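Local coordinates for Tll0287 protein (Thermosynechococcus elongatus, PDB 5B82) that carries a covalently attached heme c within a PAS-like domain and probably serves in redox chemistry or redox sensing, at residues E58-L61 / D62-K65; K76-A79 / A80-W84; A99-T102 / A103-Q107. One frame throughout, in Å; residues are numbered along the deposited sequence.

Three local turns, set in series along the chain, illustrate how short turns shape the loops and begin and end the helices of a PAS-like domain. Beyond helix 28-49, contact 1 is a turn within a loop, where the chain bends after Thr60 into a short 3-10 segment beside the heme. Helix 69-82 follows, and contact 2 closes its C-terminal end, turning the chain into edge strand 85-89. Contact 3 then opens helix 103-114 and is tied back to that strand through Arg87. None of the three nests in or crosses another. Nearest atoms of contacts 2 and 3 are about 9 Å apart, and those of contacts 1 and 2 about 17 Å; contacts 1 and 3 lie on opposite sides of the chain's centre.

Contact 1 (E58-L61 / D62-K65); sequences EPTL and DTFK
The Phe64 ring meets Leu61 mainly at its edge: Leu61 O lies near the ring plane, 3.3 Å from Phe64 CD2. Leu61 CD2 touches Phe64 CE2 at 4.1 Å, an apolar contact of a methyl with the ring. Beyond the turn, Phe64 also makes a T-shaped pair with Phe154 of helix 153-158. What brings Leu61 and Phe64 together is a short 3-10 turn, entered through an ST turn at Thr60, in the loop between helices 28-49 and 69-82. Its repeat is plain in the bond from Phe64 N to Leu61 O, 2.9 Å long. One step earlier Thr63 N reaches Thr60 O at 3.2 Å. The ST turn itself is the bond from Asp62 N to Thr60 OG1; with OG1 opposite the Thr60 backbone N (chi1 161°), the hydroxyl oxygen comes to 3.3 Å from Asp62 N.

Thr63 supplies a second grip on the same carbonyl. With OG1 placed between its own backbone N and carbonyl carbon (chi1 61°), the hydroxyl turns back along the chain, so that amide and hydroxyl of one residue both donate to Thr60 O. The two threonine side chains cross at a slant, with CG2 of Thr60 3.6 Å from CG2 of Thr63. The turn lies at the heme: Thr63 and Lys65 both touch it, while Lys65 NZ bonds Leu48 O and Thr51 OG1. Shortest of the set is the hydroxyl bond, Thr63 OG1 to Thr60 O at 2.7 Å, which arrives almost in line with the carbonyl at a C=O...O angle of 168°.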
ATOM      1  N   GLU A  58     -23.457   9.512  -3.576  1.00 99.19           N
ATOM      2  CA  GLU A  58     -23.264  10.952  -3.719  1.00 93.01           C
ATOM      3  C   GLU A  58     -21.965  11.466  -3.092  1.00 80.98           C
ATOM      4  O   GLU A  58     -21.412  10.832  -2.187  1.00 79.45           O
ATOM      5  CB  GLU A  58     -24.454  11.685  -3.098  1.00 97.55           C
ATOM      6  CG  GLU A  58     -24.654  11.373  -1.630  1.00 99.32           C
ATOM      7  CD  GLU A  58     -25.555  12.371  -0.942  1.00103.44           C
ATOM      8  OE1 GLU A  58     -25.643  12.327   0.302  1.00105.30           O
ATOM      9  OE2 GLU A  58     -26.172  13.201  -1.645  1.00104.35           O
ATOM     10  N   PRO A  59     -21.470  12.619  -3.583  1.00 70.08           N
ATOM     11  CA  PRO A  59     -20.269  13.252  -3.026  1.00 64.22           C
ATOM     12  C   PRO A  59     -20.475  13.723  -1.587  1.00 62.47           C
ATOM     13  O   PRO A  59     -21.588  14.114  -1.219  1.00 61.28           O
ATOM     14  CB  PRO A  59     -20.062  14.473  -3.934  1.00 60.19           C
ATOM     15  CG  PRO A  59     -20.779  14.150  -5.190  1.00 56.54           C
ATOM     16  CD  PRO A  59     -21.963  13.337  -4.773  1.00 59.95           C
ATOM     17  N   THR A  60     -19.411  13.680  -0.788  1.00 55.24           N
ATOM     18  CA  THR A  60     -19.445  14.218   0.569  1.00 54.17           C
ATOM     19  C   THR A  60     -18.131  14.932   0.877  1.00 52.47           C
ATOM     20  O   THR A  60     -17.089  14.595   0.304  1.00 38.29           O
ATOM     21  CB  THR A  60     -19.716  13.113   1.606  1.00 53.19           C
ATOM     22  OG1 THR A  60     -19.314  13.559   2.907  1.00 56.51           O
ATOM     23  CG2 THR A  60     -18.947  11.869   1.254  1.00 37.61           C
ATOM     24  N   LEU A  61     -18.192  15.922   1.768  1.00 41.46           N
ATOM     25  CA  LEU A  61     -17.019  16.712   2.152  1.00 41.29           C
ATOM     26  C   LEU A  61     -15.939  15.860   2.807  1.00 39.13           C
ATOM     27  O   LEU A  61     -14.741  16.097   2.624  1.00 44.40           O
ATOM     28  CB  LEU A  61     -17.429  17.854   3.085  1.00 43.67           C
ATOM     29  CG  LEU A  61     -18.125  19.039   2.415  1.00 46.03           C
ATOM     30  CD1 LEU A  61     -18.691  20.000   3.447  1.00 48.57           C
ATOM     31  CD2 LEU A  61     -17.166  19.754   1.488  1.00 45.91           C
ATOM     32  N   ASP A  62     -16.368  14.850   3.555  1.00 47.57           N
ATOM     33  CA  ASP A  62     -15.447  13.943   4.238  1.00 42.67           C
ATOM     34  C   ASP A  62     -14.430  13.298   3.308  1.00 39.13           C
ATOM     35  O   ASP A  62     -13.355  12.900   3.752  1.00 37.55           O
ATOM     36  CB  ASP A  62     -16.214  12.861   4.993  1.00 51.60           C
ATOM     37  CG  ASP A  62     -17.013  13.417   6.152  1.00 67.40           C
ATOM     38  OD1 ASP A  62     -16.650  14.500   6.662  1.00 72.57           O
ATOM     39  OD2 ASP A  62     -18.006  12.773   6.551  1.00 75.30           O
ATOM     40  N   THR A  63     -14.751  13.196   2.022  1.00 38.24           N
ATOM     41  CA  THR A  63     -13.817  12.575   1.084  1.00 39.88           C
ATOM     42  C   THR A  63     -12.579  13.433   0.805  1.00 41.37           C
ATOM     43  O   THR A  63     -11.590  12.929   0.284  1.00 40.20           O
ATOM     44  CB  THR A  63     -14.486  12.177  -0.247  1.00 43.47           C
ATOM     45  OG1 THR A  63     -15.003  13.341  -0.902  1.00 39.12           O
ATOM     46  CG2 THR A  63     -15.608  11.187  -0.004  1.00 52.81           C
ATOM     47  N   PHE A  64     -12.627  14.717   1.160  1.00 41.84           N
ATOM     48  CA  PHE A  64     -11.446  15.577   1.044  1.00 38.69           C
ATOM     49  C   PHE A  64     -10.458  15.339   2.181  1.00 39.22           C
ATOM     50  O   PHE A  64      -9.431  16.005   2.266  1.00 41.82           O
ATOM     51  CB  PHE A  64     -11.833  17.052   1.011  1.00 36.98           C
ATOM     52  CG  PHE A  64     -12.599  17.447  -0.211  1.00 42.05           C
ATOM     53  CD1 PHE A  64     -11.953  17.633  -1.417  1.00 46.13           C
ATOM     54  CD2 PHE A  64     -13.963  17.638  -0.154  1.00 44.51           C
ATOM     55  CE1 PHE A  64     -12.654  17.999  -2.545  1.00 39.27           C
ATOM     56  CE2 PHE A  64     -14.674  18.006  -1.281  1.00 45.02           C
ATOM     57  CZ  PHE A  64     -14.014  18.185  -2.478  1.00 46.35           C
ATOM     58  N   LYS A  65     -10.790  14.403   3.061  1.00 38.97           N
ATOM     59  CA  LYS A  65      -9.917  14.005   4.160  1.00 37.80           C
ATOM     60  C   LYS A  65      -8.690  13.267   3.632  1.00 34.29           C
ATOM     61  O   LYS A  65      -8.794  12.459   2.710  1.00 32.66           O
ATOM     62  CB  LYS A  65     -10.696  13.097   5.114  1.00 38.18           C
ATOM     63  CG  LYS A  65      -9.909  12.455   6.240  1.00 45.96           C
ATOM     64  CD  LYS A  65     -10.795  11.461   7.003  1.00 51.17           C
ATOM     65  CE  LYS A  65     -10.096  10.908   8.244  1.00 56.70           C
ATOM     66  NZ  LYS A  65     -10.937   9.905   8.972  1.00 56.35           N
TER

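Contact 2 (K76-A79 / A80-W84); sequences KEIA and AANGW
Regular i to i+4 main-chain bonds join Lys76 and Glu77 to Ala80 and Ala81: Ala80 N donates to Lys76 O and Ala81 N to Glu77 O, both at 2.9 Å. The next carbonyl, Ile78 O, is gripped twice by one residue. Asn82 N reaches it at 3.0 Å, and the amide of the Asn82 side chain folds back so that ND2 also lies 3.0 Å from Ile78 O. The two donors approach from opposite faces of the carbonyl plane. The side-chain bond is the straighter one (N-H...O 160°, against 137° for the backbone), and Ile78 O lies close to the plane of the Asn82 amide; together with a weak bond from Lys33 NZ to Asn82 OD1, this probably limits the turning of the amide.

The carbonyl Ala79 O, at the end of 76-79, marks where the helix stops. Gly83, the first residue beyond helix 69-82, has positive phi and ends the helix in a glycine-type C-terminal termination. Its own N makes only a weak bond to Ala79 O, whereas Trp84 N, five residues on from Ala79, donates to it at 3.1 Å, in the carbonyl plane and on a lone pair.

Apolar contacts follow: the exit at Gly83 brings the indole against Ile78 and Asn82. Ile78 CG2 meets the six-membered part of the indole at Trp84 CZ3, 3.7 Å away, while Asn82 CB rests 3.3 Å above the indole plane, over its centre. Val34 of helix 28-49 and Val178 and Ile180 of strand 172-181 also touch the Trp84 side chain, and its NE1 donates to Glu30 OE2.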
ATOM      1  N   LYS A  76       8.015   6.898   3.658  1.00 29.57           N
ATOM      2  CA  LYS A  76       9.300   7.558   3.409  1.00 30.78           C
ATOM      3  C   LYS A  76      10.077   7.791   4.703  1.00 33.06           C
ATOM      4  O   LYS A  76      11.296   7.575   4.754  1.00 37.94           O
ATOM      5  CB  LYS A  76       9.123   8.869   2.649  1.00 30.04           C
ATOM      6  CG  LYS A  76       8.732   8.677   1.200  1.00 32.79           C
ATOM      7  CD  LYS A  76       8.626  10.008   0.471  1.00 43.19           C
ATOM      8  CE  LYS A  76       8.005   9.814  -0.901  1.00 47.02           C
ATOM      9  NZ  LYS A  76       7.927  11.092  -1.661  1.00 54.48           N
ATOM     10  N   GLU A  77       9.366   8.215   5.746  1.00 33.46           N
ATOM     11  CA  GLU A  77       9.999   8.449   7.046  1.00 32.96           C
ATOM     12  C   GLU A  77      10.630   7.191   7.647  1.00 32.04           C
ATOM     13  O   GLU A  77      11.732   7.235   8.187  1.00 34.86           O
ATOM     14  CB  GLU A  77       9.001   9.062   8.031  1.00 39.53           C
ATOM     15  CG  GLU A  77       8.514  10.440   7.619  1.00 44.77           C
ATOM     16  CD  GLU A  77       7.529  11.036   8.607  1.00 53.01           C
ATOM     17  OE1 GLU A  77       6.982  10.273   9.437  1.00 54.01           O
ATOM     18  OE2 GLU A  77       7.309  12.267   8.552  1.00 54.17           O
ATOM     19  N   ILE A  78       9.926   6.073   7.544  1.00 28.72           N
ATOM     20  CA  ILE A  78      10.408   4.792   8.042  1.00 25.99           C
ATOM     21  C   ILE A  78      11.641   4.340   7.251  1.00 26.87           C
ATOM     22  O   ILE A  78      12.661   3.926   7.828  1.00 30.02           O
ATOM     23  CB  ILE A  78       9.270   3.749   7.960  1.00 29.69           C
ATOM     24  CG1 ILE A  78       8.114   4.177   8.872  1.00 27.06           C
ATOM     25  CG2 ILE A  78       9.751   2.363   8.329  1.00 31.34           C
ATOM     26  CD1 ILE A  78       6.869   3.305   8.781  1.00 26.01           C
ATOM     27  N   ALA A  79      11.533   4.444   5.927  1.00 26.30           N
ATOM     28  CA  ALA A  79      12.627   4.108   5.028  1.00 29.42           C
ATOM     29  C   ALA A  79      13.882   4.873   5.419  1.00 28.16           C
ATOM     30  O   ALA A  79      14.950   4.280   5.561  1.00 31.08           O
ATOM     31  CB  ALA A  79      12.255   4.431   3.598  1.00 22.47           C
ATOM     32  N   ALA A  80      13.736   6.185   5.607  1.00 32.48           N
ATOM     33  CA  ALA A  80      14.886   7.049   5.902  1.00 37.10           C
ATOM     34  C   ALA A  80      15.445   6.794   7.294  1.00 37.64           C
ATOM     35  O   ALA A  80      16.655   6.747   7.485  1.00 42.09           O
ATOM     36  CB  ALA A  80      14.519   8.524   5.738  1.00 35.98           C
ATOM     37  N   ALA A  81      14.557   6.616   8.262  1.00 36.31           N
ATOM     38  CA  ALA A  81      14.977   6.425   9.644  1.00 38.20           C
ATOM     39  C   ALA A  81      15.694   5.096   9.843  1.00 41.95           C
ATOM     40  O   ALA A  81      16.548   4.978  10.723  1.00 43.68           O
ATOM     41  CB  ALA A  81      13.783   6.522  10.579  1.00 34.56           C
ATOM     42  N   ASN A  82      15.356   4.100   9.028  1.00 35.94           N
ATOM     43  CA  ASN A  82      15.902   2.767   9.254  1.00 37.51           C
ATOM     44  C   ASN A  82      16.946   2.279   8.243  1.00 36.80           C
ATOM     45  O   ASN A  82      17.559   1.222   8.427  1.00 36.46           O
ATOM     46  CB  ASN A  82      14.764   1.757   9.365  1.00 29.89           C
ATOM     47  CG  ASN A  82      13.946   1.942  10.627  1.00 32.93           C
ATOM     48  OD1 ASN A  82      14.326   1.474  11.702  1.00 32.54           O
ATOM     49  ND2 ASN A  82      12.824   2.635  10.507  1.00 34.22           N
ATOM     50  N   GLY A  83      17.160   3.043   7.181  1.00 31.93           N
ATOM     51  CA  GLY A  83      18.036   2.591   6.116  1.00 31.56           C
ATOM     52  C   GLY A  83      17.408   1.454   5.329  1.00 29.72           C
ATOM     53  O   GLY A  83      18.108   0.574   4.819  1.00 27.21           O
ATOM     54  N   TRP A  84      16.076   1.456   5.254  1.00 25.36           N
ATOM     55  CA  TRP A  84      15.350   0.496   4.439  1.00 23.38           C
ATOM     56  C   TRP A  84      14.850   1.193   3.182  1.00 28.38           C
ATOM     57  O   TRP A  84      14.874   2.416   3.092  1.00 33.44           O
ATOM     58  CB  TRP A  84      14.127  -0.041   5.198  1.00 22.34           C
ATOM     59  CG  TRP A  84      14.429  -0.672   6.527  1.00 26.20           C
ATOM     60  CD1 TRP A  84      15.616  -1.214   6.925  1.00 27.15           C
ATOM     61  CD2 TRP A  84      13.525  -0.823   7.635  1.00 26.38           C
ATOM     62  NE1 TRP A  84      15.506  -1.693   8.210  1.00 28.12           N
ATOM     63  CE2 TRP A  84      14.236  -1.465   8.669  1.00 24.68           C
ATOM     64  CE3 TRP A  84      12.186  -0.470   7.852  1.00 28.27           C
ATOM     65  CZ2 TRP A  84      13.658  -1.762   9.904  1.00 24.07           C
ATOM     66  CZ3 TRP A  84      11.607  -0.771   9.083  1.00 29.82           C
ATOM     67  CH2 TRP A  84      12.341  -1.413  10.089  1.00 26.04           C
TER

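Contact 3 (A99-T102 / A103-Q107)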
ATOM      1  N   ALA A  99       4.022   2.060  -8.920  1.00 30.53           N
ATOM      2  CA  ALA A  99       3.895   1.031  -9.949  1.00 30.89           C
ATOM      3  C   ALA A  99       4.816  -0.145  -9.648  1.00 28.83           C
ATOM      4  O   ALA A  99       5.819   0.005  -8.952  1.00 29.60           O
ATOM      5  CB  ALA A  99       4.212   1.607 -11.335  1.00 33.15           C
ATOM      6  N   PRO A 100       4.474  -1.331 -10.159  1.00 26.42           N
ATOM      7  CA  PRO A 100       5.451  -2.416 -10.064  1.00 28.10           C
ATOM      8  C   PRO A 100       6.676  -2.033 -10.896  1.00 29.34           C
ATOM      9  O   PRO A 100       6.514  -1.417 -11.948  1.00 30.73           O
ATOM     10  CB  PRO A 100       4.712  -3.600 -10.689  1.00 32.56           C
ATOM     11  CG  PRO A 100       3.239  -3.265 -10.494  1.00 32.05           C
ATOM     12  CD  PRO A 100       3.187  -1.783 -10.712  1.00 35.24           C
ATOM     13  N   ARG A 101       7.873  -2.362 -10.423  1.00 28.03           N
ATOM     14  CA  ARG A 101       9.097  -1.973 -11.126  1.00 36.46           C
ATOM     15  C   ARG A 101       9.954  -3.155 -11.528  1.00 38.62           C
ATOM     16  O   ARG A 101      10.683  -3.093 -12.520  1.00 49.99           O
ATOM     17  CB  ARG A 101       9.931  -1.041 -10.254  1.00 38.57           C
ATOM     18  CG  ARG A 101       9.299   0.307 -10.037  1.00 41.24           C
ATOM     19  CD  ARG A 101      10.111   1.139  -9.071  1.00 40.96           C
ATOM     20  NE  ARG A 101       9.510   2.453  -8.896  1.00 45.64           N
ATOM     21  CZ  ARG A 101       9.755   3.249  -7.865  1.00 43.27           C
ATOM     22  NH1 ARG A 101      10.586   2.857  -6.909  1.00 36.77           N
ATOM     23  NH2 ARG A 101       9.162   4.432  -7.789  1.00 48.41           N
ATOM     24  N   THR A 102       9.882  -4.226 -10.749  1.00 30.71           N
ATOM     25  CA  THR A 102      10.754  -5.375 -10.953  1.00 34.81           C
ATOM     26  C   THR A 102       9.971  -6.669 -11.085  1.00 30.08           C
ATOM     27  O   THR A 102       8.781  -6.720 -10.760  1.00 22.35           O
ATOM     28  CB  THR A 102      11.726  -5.551  -9.779  1.00 34.16           C
ATOM     29  OG1 THR A 102      10.979  -5.684  -8.568  1.00 30.08           O
ATOM     30  CG2 THR A 102      12.666  -4.358  -9.662  1.00 31.58           C
ATOM     31  N   ALA A 103      10.653  -7.710 -11.561  1.00 31.97           N
ATOM     32  CA  ALA A 103      10.092  -9.054 -11.630  1.00 29.42           C
ATOM     33  C   ALA A 103       9.673  -9.524 -10.248  1.00 28.55           C
ATOM     34  O   ALA A 103       8.710 -10.277 -10.104  1.00 28.50           O
ATOM     35  CB  ALA A 103      11.093 -10.024 -12.234  1.00 36.44           C
ATOM     36  N   LEU A 104      10.387  -9.078  -9.223  1.00 26.36           N
ATOM     37  CA  LEU A 104      10.020  -9.442  -7.859  1.00 24.78           C
ATOM     38  C   LEU A 104       8.703  -8.804  -7.430  1.00 21.83           C
ATOM     39  O   LEU A 104       7.894  -9.441  -6.744  1.00 24.95           O
ATOM     40  CB  LEU A 104      11.130  -9.074  -6.876  1.00 27.02           C
ATOM     41  CG  LEU A 104      10.837  -9.416  -5.416  1.00 27.25           C
ATOM     42  CD1 LEU A 104      10.429 -10.871  -5.237  1.00 22.10           C
ATOM     43  CD2 LEU A 104      12.050  -9.082  -4.564  1.00 30.03           C
ATOM     44  N   ASP A 105       8.482  -7.550  -7.808  1.00 24.70           N
ATOM     45  CA  ASP A 105       7.208  -6.908  -7.491  1.00 24.55           C
ATOM     46  C   ASP A 105       6.055  -7.739  -8.067  1.00 23.12           C
ATOM     47  O   ASP A 105       5.072  -8.059  -7.368  1.00 23.96           O
ATOM     48  CB  ASP A 105       7.151  -5.477  -8.041  1.00 24.08           C
ATOM     49  CG  ASP A 105       8.019  -4.499  -7.251  1.00 26.79           C
ATOM     50  OD1 ASP A 105       8.251  -4.729  -6.045  1.00 26.56           O
ATOM     51  OD2 ASP A 105       8.446  -3.481  -7.835  1.00 31.01           O
ATOM     52  N   VAL A 106       6.200  -8.104  -9.338  1.00 23.31           N
ATOM     53  CA  VAL A 106       5.157  -8.820 -10.056  1.00 26.21           C
ATOM     54  C   VAL A 106       4.965 -10.201  -9.457  1.00 26.86           C
ATOM     55  O   VAL A 106       3.832 -10.668  -9.294  1.00 25.03           O
ATOM     56  CB  VAL A 106       5.455  -8.926 -11.568  1.00 29.74           C
ATOM     57  CG1 VAL A 106       4.387  -9.745 -12.263  1.00 25.45           C
ATOM     58  CG2 VAL A 106       5.535  -7.544 -12.190  1.00 31.42           C
ATOM     59  N   GLN A 107       6.075 -10.843  -9.117  1.00 24.84           N
ATOM     60  CA  GLN A 107       6.058 -12.154  -8.479  1.00 27.03           C
ATOM     61  C   GLN A 107       5.299 -12.112  -7.152  1.00 24.46           C
ATOM     62  O   GLN A 107       4.516 -13.018  -6.838  1.00 23.30           O
ATOM     63  CB  GLN A 107       7.488 -12.644  -8.231  1.00 29.71           C
ATOM     64  CG  GLN A 107       7.565 -13.975  -7.487  1.00 42.77           C
ATOM     65  CD  GLN A 107       8.933 -14.237  -6.864  1.00 52.22           C
ATOM     66  OE1 GLN A 107       9.033 -14.861  -5.805  1.00 57.77           O
ATOM     67  NE2 GLN A 107       9.989 -13.763  -7.520  1.00 50.73           N
TER
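Two torsions bring the side chains of Thr102 and Asp105 across each other. Thr102 OG1 stands between its own backbone N and carbonyl carbon (chi1 57°), directed at the first turn of helix 103-114, while the Asp105 carboxylate, its CG opposite the carbonyl carbon (chi1 -73°), swings back toward the incoming loop. The result is a capping box. As N-cap residue, Thr102 accepts from Asp105 N through OG1 at 3.2 Å, with an N-H...O angle of 156°. In return Asp105 OD2 receives Thr102 N, though only weakly, at 3.3 Å.

A shorter, straighter bond to the same carboxylate comes from the residue before: Arg101 N lies 2.9 Å from Asp105 OD2 and uses the anti lone pair of that oxygen. A single carboxylate oxygen therefore binds two consecutive amides of the loop, and Arg87 NH2, from strand 85-89, adds a salt bridge to the same atom. One residue further on, Val106 N donates to Thr102 O at 3.3 Å, the first regular helical bond. Val106 CG2 also approaches Pro100 CB, 4.3 Å away, an apolar brush outside the box. Leu104 turns from the cap to pack on His130 and Phe132 of strand 128-136, seating the helix start against the sheet.

A leucine in place of Asp105 would probably leave the amides of Arg101 and Thr102 without this acceptor and take a salt bridge from Arg87, freeing the loop to shift from the helix start. Since Asp105 is buried, the two amides and the guanidinium gathered at OD2 would be expected to stabilise its negative charge and so favour the ionised carboxylate.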